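PDB 3PE7: oligogalacturonate lyase from Yersinia enterocolitica subsp. enterocolitica, which cleaves oligogalacturonates by beta-elimination in the cytoplasm, using a seven-bladed beta-propeller that binds manganese. Local coordinates for residues 199-207 with 217-228; 335-345 with 365-375. One frame throughout, in Å; residues are numbered along the deposited sequence.

Interaction 1. Residues 199-207 with 217-228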
loop_
_atom_site.group_PDB
_atom_site.type_symbol
_atom_site.label_atom_id
_atom_site.label_comp_id
_atom_site.label_asym_id
_atom_site.label_seq_id
_atom_site.Cartn_x
_atom_site.Cartn_y
_atom_site.Cartn_z
ATOM N N ASP A 199 -18.240 2.940 3.337
ATOM C CA ASP A 199 -19.167 3.435 2.306
ATOM C C ASP A 199 -18.958 2.667 0.994
ATOM O O ASP A 199 -18.251 3.122 0.098
ATOM C CB ASP A 199 -18.999 4.948 2.104
ATOM C CG ASP A 199 -19.887 5.511 0.996
ATOM O OD1 ASP A 199 -20.942 4.905 0.696
ATOM O OD2 ASP A 199 -19.536 6.578 0.439
ATOM N N ASP A 200 -19.573 1.496 0.903
ATOM C CA ASP A 200 -19.486 0.687 -0.324
ATOM C C ASP A 200 -20.005 1.375 -1.575
ATOM O O ASP A 200 -19.672 0.952 -2.681
ATOM C CB ASP A 200 -20.209 -0.652 -0.155
ATOM C CG ASP A 200 -19.569 -1.536 0.882
ATOM O OD1 ASP A 200 -20.033 -2.678 0.990
ATOM O OD2 ASP A 200 -18.620 -1.114 1.591
ATOM N N SER A 201 -20.809 2.428 -1.416
ATOM C CA SER A 201 -21.356 3.143 -2.558
ATOM C C SER A 201 -20.309 4.014 -3.280
ATOM O O SER A 201 -20.564 4.489 -4.386
ATOM C CB SER A 201 -22.562 3.991 -2.128
ATOM O OG SER A 201 -23.697 3.167 -1.821
ATOM N N THR A 202 -19.136 4.208 -2.666
ATOM C CA THR A 202 -18.102 5.067 -3.241
ATOM C C THR A 202 -16.797 4.302 -3.513
ATOM O O THR A 202 -16.217 3.708 -2.607
ATOM C CB THR A 202 -17.803 6.274 -2.329
ATOM O OG1 THR A 202 -19.015 7.014 -2.112
ATOM C CG2 THR A 202 -16.800 7.219 -2.973
ATOM N N VAL A 203 -16.356 4.334 -4.768
ATOM C CA VAL A 203 -15.064 3.753 -5.145
ATOM C C VAL A 203 -14.170 4.826 -5.759
ATOM O O VAL A 203 -14.571 5.520 -6.711
ATOM C CB VAL A 203 -15.248 2.568 -6.149
ATOM C CG1 VAL A 203 -13.885 1.943 -6.542
ATOM C CG2 VAL A 203 -16.188 1.504 -5.566
ATOM N N ALA A 204 -12.962 4.990 -5.204
ATOM C CA ALA A 204 -11.984 5.885 -5.788
ATOM C C ALA A 204 -11.128 5.053 -6.722
ATOM O O ALA A 204 -10.957 3.862 -6.496
ATOM C CB ALA A 204 -11.111 6.547 -4.704
ATOM N N PHE A 205 -10.622 5.683 -7.777
ATOM C CA PHE A 205 -9.671 5.026 -8.707
ATOM C C PHE A 205 -8.910 6.105 -9.444
ATOM O O PHE A 205 -9.245 7.283 -9.351
ATOM C CB PHE A 205 -10.389 4.092 -9.707
ATOM C CG PHE A 205 -11.285 4.815 -10.686
ATOM C CD1 PHE A 205 -10.859 5.067 -11.991
ATOM C CD2 PHE A 205 -12.569 5.225 -10.314
ATOM C CE1 PHE A 205 -11.682 5.732 -12.887
ATOM C CE2 PHE A 205 -13.391 5.894 -11.223
ATOM C CZ PHE A 205 -12.946 6.142 -12.507
ATOM N N CYS A 206 -7.856 5.719 -10.162
ATOM C CA CYS A 206 -7.040 6.712 -10.857
ATOM C C CYS A 206 -6.944 6.492 -12.359
ATOM O O CYS A 206 -7.195 5.393 -12.875
ATOM C CB CYS A 206 -5.618 6.789 -10.260
ATOM S SG CYS A 206 -4.531 5.360 -10.605
ATOM N N HIS A 207 -6.563 7.562 -13.042
ATOM C CA HIS A 207 -6.033 7.448 -14.399
ATOM C C HIS A 207 -4.534 7.344 -14.224
ATOM O O HIS A 207 -3.878 8.314 -13.824
ATOM C CB HIS A 207 -6.418 8.661 -15.234
ATOM C CG HIS A 207 -7.868 8.693 -15.618
ATOM N ND1 HIS A 207 -8.397 9.674 -16.432
ATOM C CD2 HIS A 207 -8.899 7.873 -15.299
ATOM C CE1 HIS A 207 -9.689 9.453 -16.602
ATOM N NE2 HIS A 207 -10.024 8.379 -15.909
ATOM N N ARG A 217 -5.811 12.907 -12.276
ATOM C CA ARG A 217 -5.366 11.731 -11.578
ATOM C C ARG A 217 -6.531 11.001 -10.920
ATOM O O ARG A 217 -6.724 9.825 -11.145
ATOM C CB ARG A 217 -4.360 12.131 -10.506
ATOM C CG ARG A 217 -3.183 11.243 -10.416
ATOM C CD ARG A 217 -3.395 9.974 -9.657
ATOM N NE ARG A 217 -2.562 8.988 -10.295
ATOM C CZ ARG A 217 -2.062 7.887 -9.746
ATOM N NH1 ARG A 217 -2.306 7.560 -8.486
ATOM N NH2 ARG A 217 -1.314 7.101 -10.496
ATOM N N MET A 218 -7.309 11.718 -10.114
ATOM C CA MET A 218 -8.181 11.091 -9.126
ATOM C C MET A 218 -9.655 11.173 -9.515
ATOM O O MET A 218 -10.158 12.239 -9.868
ATOM C CB MET A 218 -7.994 11.748 -7.751
ATOM C CG MET A 218 -6.597 11.616 -7.146
ATOM S SD MET A 218 -6.382 12.793 -5.769
ATOM C CE MET A 218 -7.292 12.018 -4.477
ATOM N N TRP A 219 -10.322 10.029 -9.414
ATOM C CA TRP A 219 -11.730 9.886 -9.783
ATOM C C TRP A 219 -12.509 9.144 -8.712
ATOM O O TRP A 219 -11.947 8.377 -7.922
ATOM C CB TRP A 219 -11.842 9.121 -11.113
ATOM C CG TRP A 219 -11.214 9.895 -12.231
ATOM C CD1 TRP A 219 -9.877 10.018 -12.484
ATOM C CD2 TRP A 219 -11.885 10.699 -13.213
ATOM N NE1 TRP A 219 -9.676 10.824 -13.570
ATOM C CE2 TRP A 219 -10.889 11.256 -14.039
ATOM C CE3 TRP A 219 -13.239 10.985 -13.487
ATOM C CZ2 TRP A 219 -11.188 12.102 -15.122
ATOM C CZ3 TRP A 219 -13.539 11.829 -14.579
ATOM C CH2 TRP A 219 -12.512 12.369 -15.375
ATOM N N LEU A 220 -13.804 9.417 -8.653
ATOM C CA LEU A 220 -14.716 8.629 -7.853
ATOM C C LEU A 220 -15.786 8.074 -8.786
ATOM O O LEU A 220 -16.102 8.669 -9.821
ATOM C CB LEU A 220 -15.392 9.482 -6.778
ATOM C CG LEU A 220 -14.550 10.164 -5.709
ATOM C CD1 LEU A 220 -15.500 10.960 -4.818
ATOM C CD2 LEU A 220 -13.826 9.115 -4.867
ATOM N N ILE A 221 -16.342 6.931 -8.413
ATOM C CA ILE A 221 -17.514 6.394 -9.110
ATOM C C ILE A 221 -18.378 5.675 -8.089
ATOM O O ILE A 221 -17.873 5.168 -7.069
ATOM C CB ILE A 221 -17.098 5.451 -10.287
ATOM C CG1 ILE A 221 -18.265 5.189 -11.251
ATOM C CG2 ILE A 221 -16.462 4.148 -9.766
ATOM C CD1 ILE A 221 -17.810 4.572 -12.585
ATOM N N ASN A 222 -19.684 5.639 -8.337
ATOM C CA ASN A 222 -20.559 4.827 -7.507
ATOM C C ASN A 222 -20.331 3.359 -7.791
ATOM O O ASN A 222 -19.925 2.988 -8.905
ATOM C CB ASN A 222 -22.031 5.174 -7.741
ATOM C CG ASN A 222 -22.398 6.575 -7.281
ATOM O OD1 ASN A 222 -21.655 7.243 -6.554
ATOM N ND2 ASN A 222 -23.582 7.016 -7.684
ATOM N N GLU A 223 -20.614 2.528 -6.793
ATOM C CA GLU A 223 -20.447 1.086 -6.900
ATOM C C GLU A 223 -21.201 0.501 -8.093
ATOM O O GLU A 223 -20.749 -0.465 -8.696
ATOM C CB GLU A 223 -20.911 0.411 -5.619
ATOM C CG GLU A 223 -20.404 -1.004 -5.441
ATOM C CD GLU A 223 -20.976 -1.660 -4.227
ATOM O OE1 GLU A 223 -20.296 -2.539 -3.659
ATOM O OE2 GLU A 223 -22.107 -1.283 -3.827
ATOM N N ASP A 224 -22.340 1.096 -8.441
ATOM C CA ASP A 224 -23.142 0.558 -9.540
ATOM C C ASP A 224 -22.709 1.093 -10.908
ATOM O O ASP A 224 -23.369 0.821 -11.918
ATOM C CB ASP A 224 -24.636 0.800 -9.285
ATOM C CG ASP A 224 -24.997 2.279 -9.260
ATOM O OD1 ASP A 224 -24.138 3.144 -9.561
ATOM O OD2 ASP A 224 -26.158 2.591 -8.933
ATOM N N GLY A 225 -21.598 1.840 -10.945
ATOM C CA GLY A 225 -21.087 2.407 -12.190
ATOM C C GLY A 225 -21.579 3.795 -12.550
ATOM O O GLY A 225 -21.069 4.416 -13.494
ATOM N N THR A 226 -22.551 4.314 -11.797
ATOM C CA THR A 226 -23.077 5.646 -12.072
ATOM C C THR A 226 -22.216 6.746 -11.457
ATOM O O THR A 226 -21.391 6.483 -10.575
ATOM C CB THR A 226 -24.543 5.827 -11.574
ATOM O OG1 THR A 226 -24.588 5.749 -10.144
ATOM C CG2 THR A 226 -25.461 4.786 -12.173
ATOM N N ASN A 227 -22.409 7.971 -11.944
ATOM C CA ASN A 227 -21.892 9.184 -11.311
ATOM C C ASN A 227 -20.365 9.221 -11.251
ATOM O O ASN A 227 -19.783 9.543 -10.212
ATOM C CB ASN A 227 -22.471 9.352 -9.903
ATOM C CG ASN A 227 -22.714 10.805 -9.541
ATOM O OD1 ASN A 227 -21.955 11.398 -8.774
ATOM N ND2 ASN A 227 -23.799 11.386 -10.082
ATOM N N MET A 228 -19.729 8.879 -12.364
ATOM C CA MET A 228 -18.282 8.995 -12.445
ATOM C C MET A 228 -17.894 10.472 -12.457
ATOM O O MET A 228 -18.377 11.244 -13.287
ATOM C CB MET A 228 -17.753 8.256 -13.680
ATOM C CG MET A 228 -16.235 8.264 -13.793
ATOM S SD MET A 228 -15.629 7.385 -15.247
ATOM C CE MET A 228 -16.291 8.404 -16.565
HETATM O O HOH W 1 -20.406 7.618 -4.406
HETATM O O HOH W 2 -24.032 0.541 -3.740
HETATM O O HOH W 3 -1.281 9.098 -12.931
#
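Val203 with Ile221 and Phe205 with Trp219 form the hydrogen-bonded pairs that join antiparallel strands 202-207 and 218-222, the two middle strands of a four-stranded propeller blade. Val203 N reaches Ile221 O at 2.9 Å and Ile221 N returns to Val203 O, a pattern repeated between Phe205 and Trp219; His207 N to Arg217 O and Glu223 N to Ser201 O extend the ladder at its two ends.

Aromatic contacts gather on the face bearing Phe205 and Trp219. The His207 imidazole stacks face-to-face on the five-membered ring of Trp219, centroids 3.8 Å apart and planes at 22°. Phe205 has its CG between the backbone N and the carbonyl carbon (chi1 66°), which brings one face of the ring against Trp219 CB, 3.7 Å from the ring centroid in a CH-pi contact. Met228 SD meets that ring at its edge, 4.0 Å from Phe205 CZ, a Met-aromatic contact.

On the other face, Leu220 CD2 lies 3.7 Å from Ala204 CB. Cys206 SG sits over the Arg217 guanidinium, while Arg217 NH1 and NH2 form salt bridges with Glu243 and Glu208.

Asp215 binds His207 ND1 and Ala216 O takes Trp219 NE1, so hydrogen bonds to both rings probably limit their rotation and help keep them stacked.

Interaction 2. Residues 335-345 with 365-375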
loop_
_atom_site.group_PDB
_atom_site.type_symbol
_atom_site.label_atom_id
_atom_site.label_comp_id
_atom_site.label_asym_id
_atom_site.label_seq_id
_atom_site.Cartn_x
_atom_site.Cartn_y
_atom_site.Cartn_z
ATOM N N VAL A 335 11.367 11.814 12.579
ATOM C CA VAL A 335 11.299 10.874 13.694
ATOM C C VAL A 335 12.410 9.821 13.716
ATOM O O VAL A 335 12.856 9.382 14.786
ATOM C CB VAL A 335 9.886 10.238 13.823
ATOM C CG1 VAL A 335 8.844 11.328 14.125
ATOM C CG2 VAL A 335 9.504 9.483 12.577
ATOM N N ALA A 336 12.862 9.438 12.529
ATOM C CA ALA A 336 13.913 8.425 12.389
ATOM C C ALA A 336 14.368 8.363 10.944
ATOM O O ALA A 336 13.752 8.952 10.067
ATOM C CB ALA A 336 13.413 7.066 12.842
ATOM N N ARG A 337 15.466 7.654 10.717
ATOM C CA ARG A 337 15.970 7.417 9.375
ATOM C C ARG A 337 15.397 6.110 8.860
ATOM O O ARG A 337 15.393 5.105 9.574
ATOM C CB ARG A 337 17.498 7.286 9.410
ATOM C CG ARG A 337 18.227 8.495 10.027
ATOM C CD ARG A 337 19.737 8.186 10.209
ATOM N NE ARG A 337 20.417 8.086 8.910
ATOM C CZ ARG A 337 20.926 9.112 8.240
ATOM N NH1 ARG A 337 20.897 10.345 8.757
ATOM N NH2 ARG A 337 21.475 8.908 7.055
ATOM N N HIS A 338 14.923 6.105 7.616
ATOM C CA HIS A 338 14.708 4.816 6.945
ATOM C C HIS A 338 16.011 4.297 6.305
ATOM O O HIS A 338 16.278 3.080 6.317
ATOM C CB HIS A 338 13.528 4.874 5.944
ATOM C CG HIS A 338 13.756 5.764 4.758
ATOM N ND1 HIS A 338 13.044 6.923 4.544
ATOM C CD2 HIS A 338 14.583 5.631 3.696
ATOM C CE1 HIS A 338 13.455 7.492 3.421
ATOM N NE2 HIS A 338 14.390 6.719 2.886
ATOM N N ASP A 339 16.828 5.209 5.769
ATOM C CA ASP A 339 18.119 4.838 5.133
ATOM C C ASP A 339 18.019 3.783 4.021
ATOM O O ASP A 339 18.987 3.045 3.768
ATOM C CB ASP A 339 19.141 4.365 6.188
ATOM C CG ASP A 339 19.950 5.494 6.785
ATOM O OD1 ASP A 339 20.289 6.459 6.051
ATOM O OD2 ASP A 339 20.264 5.399 7.992
ATOM N N THR A 340 16.879 3.696 3.345
ATOM C CA THR A 340 16.778 2.743 2.233
ATOM C C THR A 340 17.612 3.196 1.040
ATOM O O THR A 340 17.817 4.397 0.843
ATOM C CB THR A 340 15.316 2.420 1.829
ATOM O OG1 THR A 340 15.307 1.158 1.170
ATOM C CG2 THR A 340 14.734 3.465 0.886
ATOM N N SER A 341 18.086 2.228 0.265
ATOM C CA SER A 341 18.892 2.494 -0.937
ATOM C C SER A 341 18.017 2.731 -2.160
ATOM O O SER A 341 18.495 3.267 -3.175
ATOM C CB SER A 341 19.827 1.308 -1.229
ATOM O OG SER A 341 19.083 0.233 -1.789
ATOM N N TRP A 342 16.756 2.292 -2.059
ATOM C CA TRP A 342 15.803 2.276 -3.177
ATOM C C TRP A 342 16.165 1.301 -4.303
ATOM O O TRP A 342 15.539 1.323 -5.382
ATOM C CB TRP A 342 15.600 3.689 -3.738
ATOM C CG TRP A 342 15.148 4.682 -2.702
ATOM C CD1 TRP A 342 15.936 5.576 -2.020
ATOM C CD2 TRP A 342 13.802 4.907 -2.250
ATOM N NE1 TRP A 342 15.175 6.331 -1.166
ATOM C CE2 TRP A 342 13.857 5.951 -1.293
ATOM C CE3 TRP A 342 12.561 4.321 -2.549
ATOM C CZ2 TRP A 342 12.720 6.414 -0.622
ATOM C CZ3 TRP A 342 11.424 4.796 -1.880
ATOM C CH2 TRP A 342 11.520 5.823 -0.928
ATOM N N LYS A 343 17.146 0.426 -4.050
ATOM C CA LYS A 343 17.637 -0.475 -5.096
ATOM C C LYS A 343 16.609 -1.555 -5.379
ATOM O O LYS A 343 15.750 -1.873 -4.540
ATOM C CB LYS A 343 18.971 -1.130 -4.683
ATOM C CG LYS A 343 20.165 -0.185 -4.811
ATOM C CD LYS A 343 21.425 -0.769 -4.177
ATOM C CE LYS A 343 22.583 0.215 -4.302
ATOM N NZ LYS A 343 23.856 -0.300 -3.698
ATOM N N VAL A 344 16.710 -2.134 -6.572
ATOM C CA VAL A 344 15.888 -3.267 -6.948
ATOM C C VAL A 344 16.490 -4.556 -6.379
ATOM O O VAL A 344 17.706 -4.785 -6.483
ATOM C CB VAL A 344 15.786 -3.344 -8.489
ATOM C CG1 VAL A 344 15.068 -4.627 -8.944
ATOM C CG2 VAL A 344 15.098 -2.087 -9.026
ATOM N N PHE A 345 15.669 -5.387 -5.743
ATOM C CA PHE A 345 16.114 -6.742 -5.425
ATOM C C PHE A 345 15.235 -7.727 -6.187
ATOM O O PHE A 345 14.007 -7.621 -6.157
ATOM C CB PHE A 345 16.012 -7.052 -3.918
ATOM C CG PHE A 345 17.099 -6.442 -3.081
ATOM C CD1 PHE A 345 18.112 -7.247 -2.525
ATOM C CD2 PHE A 345 17.106 -5.076 -2.818
ATOM C CE1 PHE A 345 19.109 -6.689 -1.732
ATOM C CE2 PHE A 345 18.107 -4.508 -2.005
ATOM C CZ PHE A 345 19.101 -5.308 -1.475
ATOM N N ILE A 365 6.068 3.404 14.010
ATOM C CA ILE A 365 5.867 3.224 12.583
ATOM C C ILE A 365 6.605 1.985 12.069
ATOM O O ILE A 365 7.731 1.676 12.507
ATOM C CB ILE A 365 6.240 4.493 11.775
ATOM C CG1 ILE A 365 7.613 5.019 12.172
ATOM C CG2 ILE A 365 5.152 5.610 11.969
ATOM C CD1 ILE A 365 8.136 6.110 11.223
ATOM N N LEU A 366 5.959 1.275 11.151
ATOM C CA LEU A 366 6.529 0.071 10.521
ATOM C C LEU A 366 7.004 0.418 9.128
ATOM O O LEU A 366 6.269 1.050 8.360
ATOM C CB LEU A 366 5.474 -1.039 10.422
ATOM C CG LEU A 366 5.908 -2.309 9.653
ATOM C CD1 LEU A 366 6.880 -3.123 10.485
ATOM C CD2 LEU A 366 4.681 -3.173 9.238
ATOM N N PHE A 367 8.212 -0.011 8.783
ATOM C CA PHE A 367 8.736 0.265 7.436
ATOM C C PHE A 367 9.753 -0.776 7.012
ATOM O O PHE A 367 10.311 -1.484 7.856
ATOM C CB PHE A 367 9.348 1.684 7.359
ATOM C CG PHE A 367 10.530 1.902 8.262
ATOM C CD1 PHE A 367 11.821 1.827 7.741
ATOM C CD2 PHE A 367 10.366 2.202 9.625
ATOM C CE1 PHE A 367 12.937 2.045 8.567
ATOM C CE2 PHE A 367 11.482 2.418 10.457
ATOM C CZ PHE A 367 12.762 2.345 9.924
ATOM N N THR A 368 9.986 -0.866 5.703
ATOM C CA THR A 368 11.105 -1.670 5.150
ATOM C C THR A 368 12.341 -0.798 4.867
ATOM O O THR A 368 12.225 0.350 4.437
ATOM C CB THR A 368 10.707 -2.357 3.810
ATOM O OG1 THR A 368 9.491 -3.082 3.952
ATOM C CG2 THR A 368 11.780 -3.327 3.332
ATOM N N SER A 369 13.521 -1.375 5.077
ATOM C CA SER A 369 14.756 -0.783 4.556
ATOM C C SER A 369 15.780 -1.887 4.336
ATOM O O SER A 369 15.733 -2.914 4.998
ATOM C CB SER A 369 15.318 0.229 5.549
ATOM O OG SER A 369 16.524 0.784 5.032
ATOM N N ASP A 370 16.699 -1.650 3.385
ATOM C CA ASP A 370 17.855 -2.515 3.187
ATOM C C ASP A 370 19.147 -1.936 3.757
ATOM O O ASP A 370 20.237 -2.353 3.357
ATOM C CB ASP A 370 18.038 -2.825 1.688
ATOM C CG ASP A 370 18.466 -1.613 0.881
ATOM O OD1 ASP A 370 18.936 -1.817 -0.256
ATOM O OD2 ASP A 370 18.326 -0.471 1.362
ATOM N N VAL A 371 19.030 -0.974 4.680
ATOM C CA VAL A 371 20.189 -0.329 5.304
ATOM C C VAL A 371 21.250 -1.313 5.830
ATOM O O VAL A 371 22.448 -1.016 5.760
ATOM C CB VAL A 371 19.753 0.672 6.426
ATOM C CG1 VAL A 371 18.947 -0.027 7.527
ATOM C CG2 VAL A 371 20.959 1.434 7.008
ATOM N N HIS A 372 20.818 -2.471 6.321
ATOM C CA HIS A 372 21.748 -3.425 6.929
ATOM C C HIS A 372 22.090 -4.632 6.063
ATOM O O HIS A 372 22.703 -5.596 6.548
ATOM C CB HIS A 372 21.217 -3.856 8.301
ATOM C CG HIS A 372 21.008 -2.709 9.236
ATOM N ND1 HIS A 372 19.841 -2.535 9.952
ATOM C CD2 HIS A 372 21.802 -1.654 9.543
ATOM C CE1 HIS A 372 19.933 -1.433 10.675
ATOM N NE2 HIS A 372 21.112 -0.877 10.443
ATOM N N GLY A 373 21.691 -4.580 4.794
ATOM C CA GLY A 373 22.025 -5.643 3.848
ATOM C C GLY A 373 20.893 -5.869 2.870
ATOM O O GLY A 373 20.749 -5.148 1.888
ATOM N N LYS A 374 20.066 -6.861 3.153
ATOM C CA LYS A 374 18.885 -7.091 2.333
ATOM C C LYS A 374 17.716 -6.350 2.989
ATOM O O LYS A 374 17.825 -5.937 4.145
ATOM C CB LYS A 374 18.615 -8.590 2.221
ATOM C CG LYS A 374 19.741 -9.341 1.484
ATOM C CD LYS A 374 19.521 -10.827 1.586
ATOM C CE LYS A 374 20.602 -11.605 0.867
ATOM N NZ LYS A 374 20.351 -13.063 1.088
ATOM N N PRO A 375 16.598 -6.202 2.261
ATOM C CA PRO A 375 15.384 -5.649 2.868
ATOM C C PRO A 375 15.014 -6.334 4.195
ATOM O O PRO A 375 15.075 -7.565 4.311
ATOM C CB PRO A 375 14.316 -5.929 1.817
ATOM C CG PRO A 375 15.091 -5.873 0.516
ATOM C CD PRO A 375 16.397 -6.541 0.837
HETATM O O HOH W 4 20.470 1.122 2.286
#
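A single carboxylate, that of Asp370, grips the opposite loop with both oxygens at one residue: Ser341 OG gives its proton to Asp370 OD1 at 2.6 Å, on the syn lone pair, and Ser341 N reaches Asp370 OD2 at 2.9 Å. No strand pairing joins the two segments; each hydrogen bond between them involves at least one side chain. Like Ser341 OG, which accepts from Lys343 N, Ser369 OG both donates across the contact, to His338 O at 2.6 Å, and accepts in an ST turn, from Val371 N.

The Phe345 ring meets an apolar partner over one face and a polar one at its edge. Pro375 CD stands 3.6 Å from the centroid and 6° off the normal, a CH-pi contact, whereas Asp370 OD1 lies in plane, 3.3 Å from Phe345 CE2. Asp339 CB packs on Val371 CG2 at 3.5 Å.

The contact joins outer strand 331-337 and its following loop to strand 364-369 and its turn in the next propeller blade. Thr340, bonded through OG1 to Thr352 O, has its side chain about 10 Å from the manganese ion.

Asp370 OD1 thus meets a hydroxyl proton and the electropositive ring edge, both probably stabilising its negative charge, and the paired bonds from Ser341 probably limit carboxylate rotation.

How the interactions relate
From the N terminus, interaction 1 comes first: nine residues separate 199-207 from 217-228, and the contact closes a beta hairpin within one blade. Interaction 2 opens only after that hairpin is complete, so the two are in series and neither nests nor crosses. It closes a longer loop, 19 residues, which carries the manganese ligands Gln350, His353 and His355, and it ties the blade ending in strand 331-337 to the next, containing strand 364-369, whose sheet also includes the N-terminal strands 12-15 and 22-25. The contacts lie on opposite sides of the chain's centre, their own centres about 34 Å apart: one builds a blade internally, the other joins neighbouring blades.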